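Local coordinates for protein PbICP-C (Plasmodium berghei, PDB 3PNR) that probably inhibits papain-like cysteine proteases, as a chagasin-like domain of a Plasmodium inhibitor of cysteine peptidases, at residues 53-58 with 151-156; 84-89 with 166-171; 98-103 with 159-164. All blocks are in the same frame, centred on the assembly; numbering follows the deposited sequence.

In the fold
From the N terminus the chain lays down segment 53-58, then 84-89 and 98-103, before their partners 151-156, 159-164 and 166-171 arrive. Contact 1 closes a loop of 92 residues and pairs strands 54-62 and 146-155 within the five-stranded sheet. Contact 2 opens later and closes last, so it crosses contact 1; it fastens the loop after strand 68-75 to the end of strand 159-168. Contact 3 lies wholly within the span of contact 2 and also crosses contact 1. It joins the two sheets of the sandwich. Contacts 1 and 3 touch, their centres about 9 Å apart, whereas contact 2 lies across the chain's centre from contact 1, its centre about 21 Å from that of contact 3.

Contact 1: 53-58 with 151-156; sequences EILCID and SVIKGH
The flat groups that meet between Leu55 and Ile153 are peptides, linked by a reciprocal pair of backbone hydrogen bonds as an antiparallel hydrogen-bonded pair within the five-stranded sheet of a beta-sandwich, consistent with the immunoglobulin-like fold of chagasin-type inhibitors. The N-H of Leu55 donates to Ile153 O, with Leu55 N at 2.7 Å from that oxygen, and the N-H of Ile153 donates to Leu55 O, with Ile153 N at 2.8 Å. Ile57 and Ser151 form the next such pair, again with one bond in each direction: Ile57 N to Ser151 O and Ser151 N to Ile57 O, both 2.9 Å. Between the two pairs, Cys56 faces Val152 without hydrogen bonds to it. The aromatic flat group, the ring of His156, lies beyond this ladder and belongs to its own strand end: Lys154 O is 4.0 Å above the plane of the His156 ring over its centre, and Lys154 CE comes to the ring edge.

The strands run at 157° to each other. Leu55, Ile57, Ser151 and Ile153 share the face turned toward strand 159-168, where Ile153 packs on Ile163 and Tyr165. On the other face, Ile54 CG1 crosses the base of Lys154, touching its CB at 4.0 Å, while the extended lysine chain carries its amine away. Ser151 OG, on the buried face, is satisfied by Thr103 O and Tyr165 OH. With CG1 of Ile153 anti to the carbonyl carbon and the chain then extended, its CD1 is carried toward strand 54-58. It lies beside the Leu55 branch, with Leu55 CD2 at 3.9 Å from Ile153 CD1, and meets the obliquely crossing Ile57, whose CG1 is 3.5 Å from Ile153 CD1.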
ATOM      1  N   GLU B  53      24.998  10.459 -26.063  1.00112.61           N
ATOM      2  CA  GLU B  53      23.668   9.886 -26.272  1.00110.29           C
ATOM      3  C   GLU B  53      22.958   9.640 -24.938  1.00114.87           C
ATOM      4  O   GLU B  53      23.562   9.138 -23.986  1.00116.95           O
ATOM      5  CB  GLU B  53      23.777   8.582 -27.068  1.00105.18           C
ATOM      6  CG  GLU B  53      22.447   8.000 -27.526  1.00103.64           C
ATOM      7  CD  GLU B  53      22.615   6.685 -28.272  1.00103.25           C
ATOM      8  OE1 GLU B  53      23.690   6.058 -28.142  1.00103.27           O
ATOM      9  OE2 GLU B  53      21.675   6.279 -28.991  1.00100.35           O
ATOM     10  N   ILE B  54      21.677   9.999 -24.870  1.00112.27           N
ATOM     11  CA  ILE B  54      20.907   9.868 -23.630  1.00103.93           C
ATOM     12  C   ILE B  54      20.013   8.625 -23.597  1.00 99.62           C
ATOM     13  O   ILE B  54      19.247   8.368 -24.530  1.00 96.88           O
ATOM     14  CB  ILE B  54      20.068  11.129 -23.339  1.00 94.25           C
ATOM     15  CG1 ILE B  54      20.820  12.038 -22.359  1.00 94.03           C
ATOM     16  CG2 ILE B  54      18.716  10.745 -22.766  1.00 89.91           C
ATOM     17  CD1 ILE B  54      20.107  13.341 -22.035  1.00 90.54           C
ATOM     18  N   LEU B  55      20.120   7.865 -22.508  1.00 91.16           N
ATOM     19  CA  LEU B  55      19.414   6.593 -22.366  1.00 83.81           C
ATOM     20  C   LEU B  55      18.306   6.651 -21.312  1.00 80.16           C
ATOM     21  O   LEU B  55      18.547   7.019 -20.157  1.00 74.47           O
ATOM     22  CB  LEU B  55      20.405   5.478 -22.035  1.00 77.18           C
ATOM     23  CG  LEU B  55      19.837   4.109 -21.657  1.00 72.62           C
ATOM     24  CD1 LEU B  55      18.958   3.547 -22.771  1.00 66.99           C
ATOM     25  CD2 LEU B  55      20.969   3.146 -21.303  1.00 67.11           C
ATOM     26  N   CYS B  56      17.093   6.285 -21.723  1.00 80.64           N
ATOM     27  CA  CYS B  56      15.925   6.326 -20.844  1.00 82.15           C
ATOM     28  C   CYS B  56      15.623   4.944 -20.270  1.00 82.44           C
ATOM     29  O   CYS B  56      15.309   4.008 -21.010  1.00 82.75           O
ATOM     30  CB  CYS B  56      14.691   6.847 -21.593  1.00 78.76           C
ATOM     31  SG  CYS B  56      14.862   8.479 -22.379  1.00122.44           S
ATOM     32  N   ILE B  57      15.727   4.818 -18.950  1.00 77.00           N
ATOM     33  CA  ILE B  57      15.332   3.587 -18.277  1.00 75.14           C
ATOM     34  C   ILE B  57      13.919   3.728 -17.703  1.00 66.81           C
ATOM     35  O   ILE B  57      13.669   4.556 -16.820  1.00 62.59           O
ATOM     36  CB  ILE B  57      16.322   3.196 -17.167  1.00 74.70           C
ATOM     37  CG1 ILE B  57      17.748   3.151 -17.720  1.00 77.48           C
ATOM     38  CG2 ILE B  57      15.963   1.841 -16.595  1.00 72.73           C
ATOM     39  CD1 ILE B  57      18.033   1.948 -18.604  1.00 74.99           C
ATOM     40  N   ASP B  58      12.997   2.932 -18.238  1.00 61.25           N
ATOM     41  CA  ASP B  58      11.610   2.921 -17.778  1.00 72.16           C
ATOM     42  C   ASP B  58      11.386   1.760 -16.806  1.00 73.64           C
ATOM     43  O   ASP B  58      11.410   0.583 -17.196  1.00 65.87           O
ATOM     44  CB  ASP B  58      10.645   2.809 -18.960  1.00 81.93           C
ATOM     45  CG  ASP B  58      10.467   4.124 -19.699  1.00 89.07           C
ATOM     46  OD1 ASP B  58      11.203   5.091 -19.398  1.00 85.85           O
ATOM     47  OD2 ASP B  58       9.582   4.186 -20.580  1.00 91.56           O
ATOM     48  N   SER B 151      14.418   6.538 -14.877  1.00 71.24           N
ATOM     49  CA  SER B 151      15.806   6.960 -14.636  1.00 79.17           C
ATOM     50  C   SER B 151      16.524   7.390 -15.926  1.00 79.65           C
ATOM     51  O   SER B 151      16.219   6.906 -17.023  1.00 73.08           O
ATOM     52  CB  SER B 151      16.612   5.875 -13.909  1.00 77.37           C
ATOM     53  OG  SER B 151      17.884   6.360 -13.487  1.00 65.46           O
ATOM     54  N   VAL B 152      17.486   8.299 -15.776  1.00 79.44           N
ATOM     55  CA  VAL B 152      18.181   8.901 -16.908  1.00 81.92           C
ATOM     56  C   VAL B 152      19.676   8.574 -16.931  1.00 78.60           C
ATOM     57  O   VAL B 152      20.396   8.837 -15.958  1.00 71.27           O
ATOM     58  CB  VAL B 152      18.012  10.429 -16.887  1.00 80.28           C
ATOM     59  CG1 VAL B 152      18.736  11.059 -18.062  1.00 81.95           C
ATOM     60  CG2 VAL B 152      16.539  10.787 -16.897  1.00 77.33           C
ATOM     61  N   ILE B 153      20.141   8.008 -18.044  1.00 77.28           N
ATOM     62  CA  ILE B 153      21.559   7.668 -18.188  1.00 86.29           C
ATOM     63  C   ILE B 153      22.242   8.460 -19.307  1.00 86.93           C
ATOM     64  O   ILE B 153      21.771   8.478 -20.445  1.00 80.49           O
ATOM     65  CB  ILE B 153      21.763   6.157 -18.436  1.00 90.21           C
ATOM     66  CG1 ILE B 153      21.207   5.341 -17.265  1.00 86.50           C
ATOM     67  CG2 ILE B 153      23.243   5.847 -18.648  1.00 90.53           C
ATOM     68  CD1 ILE B 153      21.167   3.843 -17.516  1.00 80.92           C
ATOM     69  N   LYS B 154      23.357   9.107 -18.975  1.00 96.17           N
ATOM     70  CA  LYS B 154      24.109   9.900 -19.952  1.00 98.46           C
ATOM     71  C   LYS B 154      25.621   9.688 -19.844  1.00 94.19           C
ATOM     72  O   LYS B 154      26.224   9.924 -18.792  1.00 84.84           O
ATOM     73  CB  LYS B 154      23.769  11.386 -19.811  1.00100.71           C
ATOM     74  CG  LYS B 154      24.617  12.315 -20.662  1.00102.94           C
ATOM     75  CD  LYS B 154      24.180  13.759 -20.468  1.00102.63           C
ATOM     76  CE  LYS B 154      25.287  14.736 -20.824  1.00 97.75           C
ATOM     77  NZ  LYS B 154      24.910  16.135 -20.471  1.00 92.85           N
ATOM     78  N   GLY B 155      26.221   9.241 -20.945  1.00100.91           N
ATOM     79  CA  GLY B 155      27.655   9.019 -21.008  1.00103.89           C
ATOM     80  C   GLY B 155      28.428  10.287 -21.325  1.00107.45           C
ATOM     81  O   GLY B 155      27.950  11.158 -22.055  1.00109.39           O
ATOM     82  N   HIS B 156      29.628  10.390 -20.765  1.00107.03           N
ATOM     83  CA  HIS B 156      30.484  11.550 -20.983  1.00104.71           C
ATOM     84  C   HIS B 156      31.869  11.128 -21.465  1.00101.71           C
ATOM     85  O   HIS B 156      32.677  11.956 -21.889  1.00 94.45           O
ATOM     86  CB  HIS B 156      30.616  12.361 -19.694  1.00101.25           C
ATOM     87  CG  HIS B 156      29.324  12.932 -19.203  1.00101.03           C
ATOM     88  ND1 HIS B 156      28.999  12.993 -17.865  1.00103.20           N
ATOM     89  CD2 HIS B 156      28.276  13.469 -19.871  1.00101.56           C
ATOM     90  CE1 HIS B 156      27.808  13.549 -17.728  1.00100.16           C
ATOM     91  NE2 HIS B 156      27.346  13.844 -18.931  1.00101.92           N
TER

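Contact 2: 84-89 with 166-171; sequences ENFPTK and SYYRPF
Tyr168 and Pro170, at the root of the Arg169-Pro170-Phe171 loop, which as in chagasin-family inhibitors probably helps form the protease-binding edge, rest on Phe86, Pro87 and Thr88. The aromatic pair is T-shaped. Phe86 turns its edge to the Tyr168 ring, with planes at 62°, and Phe86 CD2 sits 3.6 Å above the centre of the tyrosine ring. Phe86 CB lies over the same face, 4.0 Å from the Tyr168 centroid. CG of Tyr168 stands between its backbone N and carbonyl carbon (chi1 74°), with the ring lying against Phe86. The ring is also held at its far end: Tyr168 OH donates to Pro87 O at 2.8 Å, the acceptor lying at the edge of the ring and using a lone pair in its carbonyl plane. Face packing and this bond together should limit rotation of the tyrosine. Farther along, Thr88 CA makes a CH...O contact with Pro170 O at 3.6 Å. Arg169 reaches back to Thr65 O and makes a salt bridge to an acidic side chain of the other protein in the assembly, probably the target protease. Leu72 of strand 68-75 packs against Phe86, Pro87 and Ser166, and Val70 of that strand touches Tyr168.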
ATOM      1  N   GLU B  84      20.742  -7.698   1.818  1.00 59.60           N
ATOM      2  CA  GLU B  84      21.018  -7.523   3.234  1.00 66.52           C
ATOM      3  C   GLU B  84      21.604  -6.128   3.484  1.00 69.34           C
ATOM      4  O   GLU B  84      21.371  -5.526   4.535  1.00 65.55           O
ATOM      5  CB  GLU B  84      22.018  -8.580   3.701  1.00 79.93           C
ATOM      6  CG  GLU B  84      21.812  -9.058   5.127  1.00 95.99           C
ATOM      7  CD  GLU B  84      21.026 -10.357   5.198  1.00112.79           C
ATOM      8  OE1 GLU B  84      20.893 -11.033   4.152  1.00119.10           O
ATOM      9  OE2 GLU B  84      20.548 -10.709   6.300  1.00116.30           O
ATOM     10  N   ASN B  85      22.352  -5.614   2.507  1.00 66.23           N
ATOM     11  CA  ASN B  85      23.108  -4.376   2.688  1.00 65.42           C
ATOM     12  C   ASN B  85      22.516  -3.142   2.025  1.00 61.70           C
ATOM     13  O   ASN B  85      23.155  -2.084   2.006  1.00 55.75           O
ATOM     14  CB  ASN B  85      24.545  -4.553   2.201  1.00 77.40           C
ATOM     15  CG  ASN B  85      25.339  -5.496   3.074  1.00 89.16           C
ATOM     16  OD1 ASN B  85      25.122  -5.573   4.286  1.00 91.07           O
ATOM     17  ND2 ASN B  85      26.271  -6.226   2.462  1.00 91.66           N
ATOM     18  N   PHE B  86      21.313  -3.273   1.470  1.00 55.86           N
ATOM     19  CA  PHE B  86      20.633  -2.119   0.897  1.00 52.83           C
ATOM     20  C   PHE B  86      20.270  -1.118   1.988  1.00 58.12           C
ATOM     21  O   PHE B  86      20.073  -1.495   3.148  1.00 61.46           O
ATOM     22  CB  PHE B  86      19.354  -2.522   0.158  1.00 55.96           C
ATOM     23  CG  PHE B  86      19.582  -3.378  -1.053  1.00 57.04           C
ATOM     24  CD1 PHE B  86      20.860  -3.601  -1.539  1.00 52.52           C
ATOM     25  CD2 PHE B  86      18.504  -3.938  -1.729  1.00 59.18           C
ATOM     26  CE1 PHE B  86      21.064  -4.386  -2.661  1.00 45.66           C
ATOM     27  CE2 PHE B  86      18.700  -4.723  -2.857  1.00 54.34           C
ATOM     28  CZ  PHE B  86      19.987  -4.945  -3.323  1.00 51.44           C
ATOM     29  N   PRO B  87      20.158   0.161   1.606  1.00 57.40           N
ATOM     30  CA  PRO B  87      19.753   1.265   2.486  1.00 52.59           C
ATOM     31  C   PRO B  87      18.343   1.075   3.061  1.00 55.19           C
ATOM     32  O   PRO B  87      17.393   0.817   2.315  1.00 50.73           O
ATOM     33  CB  PRO B  87      19.757   2.484   1.551  1.00 48.62           C
ATOM     34  CG  PRO B  87      20.491   2.065   0.325  1.00 47.12           C
ATOM     35  CD  PRO B  87      20.340   0.594   0.209  1.00 52.01           C
ATOM     36  N   THR B  88      18.211   1.211   4.377  1.00 63.03           N
ATOM     37  CA  THR B  88      16.899   1.156   5.021  1.00 63.50           C
ATOM     38  C   THR B  88      16.230   2.521   4.948  1.00 67.10           C
ATOM     39  O   THR B  88      15.053   2.672   5.283  1.00 75.22           O
ATOM     40  CB  THR B  88      17.003   0.732   6.496  1.00 56.53           C
ATOM     41  OG1 THR B  88      17.917   1.594   7.183  1.00 63.99           O
ATOM     42  CG2 THR B  88      17.488  -0.700   6.615  1.00 46.81           C
ATOM     43  N   LYS B  89      16.990   3.512   4.498  1.00 64.26           N
ATOM     44  CA  LYS B  89      16.516   4.890   4.452  1.00 70.34           C
ATOM     45  C   LYS B  89      16.518   5.472   3.041  1.00 64.81           C
ATOM     46  O   LYS B  89      16.969   4.837   2.082  1.00 69.38           O
ATOM     47  CB  LYS B  89      17.349   5.771   5.389  1.00 82.02           C
ATOM     48  CG  LYS B  89      17.307   5.308   6.838  1.00 91.98           C
ATOM     49  CD  LYS B  89      18.138   6.196   7.749  1.00 98.73           C
ATOM     50  CE  LYS B  89      18.074   5.700   9.192  1.00102.09           C
ATOM     51  NZ  LYS B  89      18.857   6.554  10.130  1.00 99.62           N
ATOM     52  N   SER B 166      17.356  -1.398  -8.010  1.00 58.38           N
ATOM     53  CA  SER B 166      16.607  -2.455  -7.360  1.00 46.53           C
ATOM     54  C   SER B 166      15.251  -1.988  -6.884  1.00 48.65           C
ATOM     55  O   SER B 166      15.083  -0.848  -6.452  1.00 49.84           O
ATOM     56  CB  SER B 166      17.399  -3.072  -6.211  1.00 48.70           C
ATOM     57  OG  SER B 166      17.011  -4.425  -6.023  1.00 55.43           O
ATOM     58  N   TYR B 167      14.291  -2.900  -6.993  1.00 52.60           N
ATOM     59  CA  TYR B 167      12.934  -2.732  -6.506  1.00 44.41           C
ATOM     60  C   TYR B 167      12.880  -3.559  -5.238  1.00 50.17           C
ATOM     61  O   TYR B 167      12.904  -4.792  -5.291  1.00 46.86           O
ATOM     62  CB  TYR B 167      11.974  -3.304  -7.548  1.00 53.44           C
ATOM     63  CG  TYR B 167      10.517  -2.903  -7.421  1.00 57.34           C
ATOM     64  CD1 TYR B 167      10.138  -1.568  -7.408  1.00 60.09           C
ATOM     65  CD2 TYR B 167       9.515  -3.870  -7.363  1.00 54.85           C
ATOM     66  CE1 TYR B 167       8.800  -1.204  -7.311  1.00 59.42           C
ATOM     67  CE2 TYR B 167       8.183  -3.520  -7.272  1.00 52.38           C
ATOM     68  CZ  TYR B 167       7.830  -2.187  -7.247  1.00 59.40           C
ATOM     69  OH  TYR B 167       6.506  -1.838  -7.151  1.00 60.10           O
ATOM     70  N   TYR B 168      12.844  -2.884  -4.093  1.00 52.21           N
ATOM     71  CA  TYR B 168      12.859  -3.580  -2.812  1.00 45.28           C
ATOM     72  C   TYR B 168      12.067  -2.814  -1.754  1.00 42.44           C
ATOM     73  O   TYR B 168      11.643  -1.683  -1.985  1.00 37.25           O
ATOM     74  CB  TYR B 168      14.306  -3.851  -2.348  1.00 36.77           C
ATOM     75  CG  TYR B 168      15.050  -2.639  -1.835  1.00 40.64           C
ATOM     76  CD1 TYR B 168      15.603  -1.711  -2.717  1.00 52.04           C
ATOM     77  CD2 TYR B 168      15.198  -2.414  -0.471  1.00 41.55           C
ATOM     78  CE1 TYR B 168      16.279  -0.593  -2.251  1.00 53.87           C
ATOM     79  CE2 TYR B 168      15.867  -1.292   0.009  1.00 42.96           C
ATOM     80  CZ  TYR B 168      16.412  -0.387  -0.887  1.00 53.21           C
ATOM     81  OH  TYR B 168      17.088   0.727  -0.422  1.00 51.08           O
ATOM     82  N   ARG B 169      11.853  -3.449  -0.605  1.00 40.04           N
ATOM     83  CA  ARG B 169      11.260  -2.780   0.547  1.00 46.19           C
ATOM     84  C   ARG B 169      12.350  -2.391   1.549  1.00 45.29           C
ATOM     85  O   ARG B 169      13.095  -3.249   2.031  1.00 38.82           O
ATOM     86  CB  ARG B 169      10.243  -3.692   1.241  1.00 46.26           C
ATOM     87  CG  ARG B 169       9.055  -4.108   0.400  1.00 45.68           C
ATOM     88  CD  ARG B 169       8.129  -5.000   1.210  1.00 47.68           C
ATOM     89  NE  ARG B 169       6.739  -4.946   0.759  1.00 51.86           N
ATOM     90  CZ  ARG B 169       5.750  -5.655   1.303  1.00 50.14           C
ATOM     91  NH1 ARG B 169       5.992  -6.477   2.317  1.00 39.62           N
ATOM     92  NH2 ARG B 169       4.516  -5.545   0.834  1.00 48.26           N
ATOM     93  N   PRO B 170      12.442  -1.093   1.864  1.00 40.38           N
ATOM     94  CA  PRO B 170      13.429  -0.550   2.806  1.00 40.30           C
ATOM     95  C   PRO B 170      13.298  -1.168   4.190  1.00 51.33           C
ATOM     96  O   PRO B 170      14.280  -1.293   4.925  1.00 60.01           O
ATOM     97  CB  PRO B 170      13.065   0.933   2.866  1.00 50.45           C
ATOM     98  CG  PRO B 170      12.377   1.205   1.562  1.00 50.93           C
ATOM     99  CD  PRO B 170      11.636  -0.041   1.223  1.00 41.40           C
ATOM    100  N   PHE B 171      12.075  -1.547   4.539  1.00 52.89           N
ATOM    101  CA  PHE B 171      11.790  -2.094   5.852  1.00 49.24           C
ATOM    102  C   PHE B 171      11.926  -3.610   5.870  1.00 58.77           C
ATOM    103  O   PHE B 171      11.764  -4.235   6.923  1.00 57.80           O
ATOM    104  CB  PHE B 171      10.389  -1.678   6.303  1.00 42.52           C
ATOM    105  CG  PHE B 171       9.295  -2.016   5.317  1.00 34.94           C
ATOM    106  CD1 PHE B 171       8.930  -1.113   4.333  1.00 37.61           C
ATOM    107  CD2 PHE B 171       8.619  -3.231   5.392  1.00 31.87           C
ATOM    108  CE1 PHE B 171       7.921  -1.414   3.433  1.00 41.30           C
ATOM    109  CE2 PHE B 171       7.604  -3.538   4.505  1.00 30.40           C
ATOM    110  CZ  PHE B 171       7.255  -2.626   3.520  1.00 39.31           C
TER

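Contact 3: 98-103 with 159-164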
ATOM      1  N   GLU B  98      32.611  12.746 -13.916  1.00107.69           N
ATOM      2  CA  GLU B  98      33.209  13.200 -15.162  1.00110.98           C
ATOM      3  C   GLU B  98      32.886  12.230 -16.295  1.00108.28           C
ATOM      4  O   GLU B  98      32.682  12.642 -17.437  1.00109.87           O
ATOM      5  CB  GLU B  98      34.725  13.351 -15.008  1.00119.75           C
ATOM      6  CG  GLU B  98      35.442  12.083 -14.546  1.00127.91           C
ATOM      7  CD  GLU B  98      36.957  12.187 -14.660  1.00132.20           C
ATOM      8  OE1 GLU B  98      37.489  13.317 -14.598  1.00134.77           O
ATOM      9  OE2 GLU B  98      37.616  11.134 -14.810  1.00130.69           O
ATOM     10  N   GLU B  99      32.823  10.944 -15.966  1.00105.30           N
ATOM     11  CA  GLU B  99      32.629   9.896 -16.963  1.00106.10           C
ATOM     12  C   GLU B  99      31.162   9.652 -17.303  1.00104.46           C
ATOM     13  O   GLU B  99      30.810   9.462 -18.468  1.00105.60           O
ATOM     14  CB  GLU B  99      33.262   8.590 -16.483  1.00112.67           C
ATOM     15  CG  GLU B  99      34.706   8.727 -16.039  1.00122.33           C
ATOM     16  CD  GLU B  99      35.248   7.453 -15.430  1.00131.00           C
ATOM     17  OE1 GLU B  99      34.512   6.801 -14.659  1.00133.27           O
ATOM     18  OE2 GLU B  99      36.411   7.103 -15.720  1.00135.85           O
ATOM     19  N   ILE B 100      30.308   9.650 -16.284  1.00100.69           N
ATOM     20  CA  ILE B 100      28.907   9.281 -16.470  1.00 94.86           C
ATOM     21  C   ILE B 100      27.989   9.987 -15.476  1.00 89.52           C
ATOM     22  O   ILE B 100      28.422  10.411 -14.404  1.00 85.11           O
ATOM     23  CB  ILE B 100      28.722   7.750 -16.329  1.00 85.64           C
ATOM     24  CG1 ILE B 100      27.323   7.318 -16.789  1.00 77.75           C
ATOM     25  CG2 ILE B 100      29.011   7.308 -14.892  1.00 78.67           C
ATOM     26  CD1 ILE B 100      27.232   5.839 -17.169  1.00 66.69           C
ATOM     27  N   SER B 101      26.717  10.115 -15.840  1.00 87.66           N
ATOM     28  CA  SER B 101      25.724  10.655 -14.917  1.00 94.38           C
ATOM     29  C   SER B 101      24.401   9.880 -14.989  1.00 88.68           C
ATOM     30  O   SER B 101      23.839   9.676 -16.075  1.00 79.29           O
ATOM     31  CB  SER B 101      25.495  12.148 -15.168  1.00 96.29           C
ATOM     32  OG  SER B 101      24.642  12.345 -16.279  1.00 98.71           O
ATOM     33  N   VAL B 102      23.922   9.439 -13.826  1.00 81.62           N
ATOM     34  CA  VAL B 102      22.651   8.722 -13.737  1.00 81.42           C
ATOM     35  C   VAL B 102      21.782   9.212 -12.570  1.00 75.40           C
ATOM     36  O   VAL B 102      22.267   9.457 -11.461  1.00 68.09           O
ATOM     37  CB  VAL B 102      22.849   7.191 -13.654  1.00 79.28           C
ATOM     38  CG1 VAL B 102      21.586   6.478 -14.116  1.00 77.12           C
ATOM     39  CG2 VAL B 102      24.045   6.753 -14.501  1.00 69.63           C
ATOM     40  N   THR B 103      20.489   9.355 -12.834  1.00 75.47           N
ATOM     41  CA  THR B 103      19.570   9.944 -11.867  1.00 76.51           C
ATOM     42  C   THR B 103      18.773   8.900 -11.088  1.00 71.79           C
ATOM     43  O   THR B 103      18.486   7.819 -11.603  1.00 68.60           O
ATOM     44  CB  THR B 103      18.583  10.873 -12.575  1.00 72.00           C
ATOM     45  OG1 THR B 103      17.966  10.161 -13.654  1.00 70.47           O
ATOM     46  CG2 THR B 103      19.309  12.089 -13.126  1.00 66.99           C
ATOM     47  N   GLY B 159      33.855   3.891 -22.022  1.00 84.46           N
ATOM     48  CA  GLY B 159      34.094   2.985 -20.913  1.00 85.53           C
ATOM     49  C   GLY B 159      33.027   1.920 -20.735  1.00 85.31           C
ATOM     50  O   GLY B 159      32.085   1.820 -21.524  1.00 78.51           O
ATOM     51  N   LYS B 160      33.192   1.110 -19.694  1.00 91.57           N
ATOM     52  CA  LYS B 160      32.196   0.113 -19.311  1.00 94.08           C
ATOM     53  C   LYS B 160      31.674   0.432 -17.915  1.00 88.76           C
ATOM     54  O   LYS B 160      32.453   0.656 -16.987  1.00 80.67           O
ATOM     55  CB  LYS B 160      32.789  -1.295 -19.338  1.00 97.03           C
ATOM     56  CG  LYS B 160      33.245  -1.753 -20.707  1.00103.81           C
ATOM     57  CD  LYS B 160      32.116  -1.672 -21.720  1.00113.18           C
ATOM     58  CE  LYS B 160      32.550  -2.238 -23.064  1.00120.57           C
ATOM     59  NZ  LYS B 160      33.841  -1.651 -23.532  1.00122.27           N
ATOM     60  N   TYR B 161      30.355   0.454 -17.770  1.00 90.97           N
ATOM     61  CA  TYR B 161      29.743   0.863 -16.512  1.00 89.90           C
ATOM     62  C   TYR B 161      28.649  -0.100 -16.053  1.00 86.11           C
ATOM     63  O   TYR B 161      27.768  -0.474 -16.832  1.00 85.31           O
ATOM     64  CB  TYR B 161      29.179   2.280 -16.636  1.00 93.76           C
ATOM     65  CG  TYR B 161      30.174   3.295 -17.162  1.00 98.72           C
ATOM     66  CD1 TYR B 161      31.060   3.936 -16.307  1.00 99.37           C
ATOM     67  CD2 TYR B 161      30.222   3.614 -18.514  1.00103.48           C
ATOM     68  CE1 TYR B 161      31.965   4.863 -16.782  1.00102.51           C
ATOM     69  CE2 TYR B 161      31.127   4.542 -18.999  1.00105.24           C
ATOM     70  CZ  TYR B 161      31.995   5.161 -18.127  1.00105.19           C
ATOM     71  OH  TYR B 161      32.898   6.082 -18.601  1.00108.82           O
ATOM     72  N   TYR B 162      28.724  -0.503 -14.785  1.00 79.36           N
ATOM     73  CA  TYR B 162      27.677  -1.299 -14.150  1.00 68.32           C
ATOM     74  C   TYR B 162      26.750  -0.387 -13.355  1.00 62.01           C
ATOM     75  O   TYR B 162      27.127   0.120 -12.293  1.00 56.17           O
ATOM     76  CB  TYR B 162      28.278  -2.355 -13.215  1.00 67.89           C
ATOM     77  CG  TYR B 162      28.909  -3.520 -13.930  1.00 75.30           C
ATOM     78  CD1 TYR B 162      28.125  -4.507 -14.510  1.00 77.82           C
ATOM     79  CD2 TYR B 162      30.289  -3.634 -14.026  1.00 78.64           C
ATOM     80  CE1 TYR B 162      28.695  -5.575 -15.164  1.00 79.85           C
ATOM     81  CE2 TYR B 162      30.868  -4.696 -14.678  1.00 84.41           C
ATOM     82  CZ  TYR B 162      30.067  -5.667 -15.247  1.00 88.35           C
ATOM     83  OH  TYR B 162      30.645  -6.732 -15.902  1.00 90.78           O
ATOM     84  N   ILE B 163      25.548  -0.174 -13.884  1.00 59.79           N
ATOM     85  CA  ILE B 163      24.532   0.631 -13.213  1.00 70.62           C
ATOM     86  C   ILE B 163      23.528  -0.274 -12.507  1.00 71.74           C
ATOM     87  O   ILE B 163      22.924  -1.149 -13.133  1.00 71.05           O
ATOM     88  CB  ILE B 163      23.783   1.518 -14.217  1.00 73.04           C
ATOM     89  CG1 ILE B 163      24.785   2.237 -15.123  1.00 73.06           C
ATOM     90  CG2 ILE B 163      22.884   2.501 -13.486  1.00 69.65           C
ATOM     91  CD1 ILE B 163      24.173   3.318 -15.975  1.00 72.75           C
ATOM     92  N   VAL B 164      23.351  -0.071 -11.206  1.00 67.58           N
ATOM     93  CA  VAL B 164      22.507  -0.975 -10.420  1.00 62.47           C
ATOM     94  C   VAL B 164      21.204  -0.351  -9.910  1.00 56.05           C
ATOM     95  O   VAL B 164      21.202   0.672  -9.225  1.00 52.21           O
ATOM     96  CB  VAL B 164      23.283  -1.597  -9.253  1.00 55.60           C
ATOM     97  CG1 VAL B 164      22.406  -2.582  -8.508  1.00 51.85           C
ATOM     98  CG2 VAL B 164      24.535  -2.281  -9.770  1.00 54.20           C
TER
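Ile100 and Tyr161 come from opposing sheets of the beta-sandwich and pass alongside one another in its interior, running opposite ways. Their strands, 100-102 and 159-164, are 10.1 Å apart at closest approach and run within 12° of parallel; no hydrogen bond joins the two segments, so side chains make the contact, as expected for face-to-face sheets. Ile100 has CG1 anti to its backbone N (chi1 -169°), which carries CD1 over one face of the Tyr161 ring. This methyl stands 3.8 Å above the ring plane, displaced from the centre toward the rim, and makes a CH-pi contact.

Glu99 approaches the same ring at its edge. Its OE1 lies in the ring plane, 3.8 Å from Tyr161 CE1, while the carboxylate itself is turned 75° out of that plane. Nearer its base, Glu99 CB packs against Tyr161 OH. The polar ends look to other partners: Tyr161 OH is hydrogen-bonded to Lys157 O, and Glu99 OE1 forms a salt bridge with Lys76 NZ, which would favour a charged carboxylate beside the ring.

Farther along the strands the contact is wholly apolar. Ile74 of strand 68-75 touches Ile100, Val102 and Ile163, and Ile153 of strand 146-155 packs on Val102, so both sheets contribute to the group. Ile163 CD1 lies 4.1 Å from Ile100 CD1. Val102 and Ile163 meet end to end between the sheets, with Val102 CG2 at 3.7 Å from Ile163 CD1.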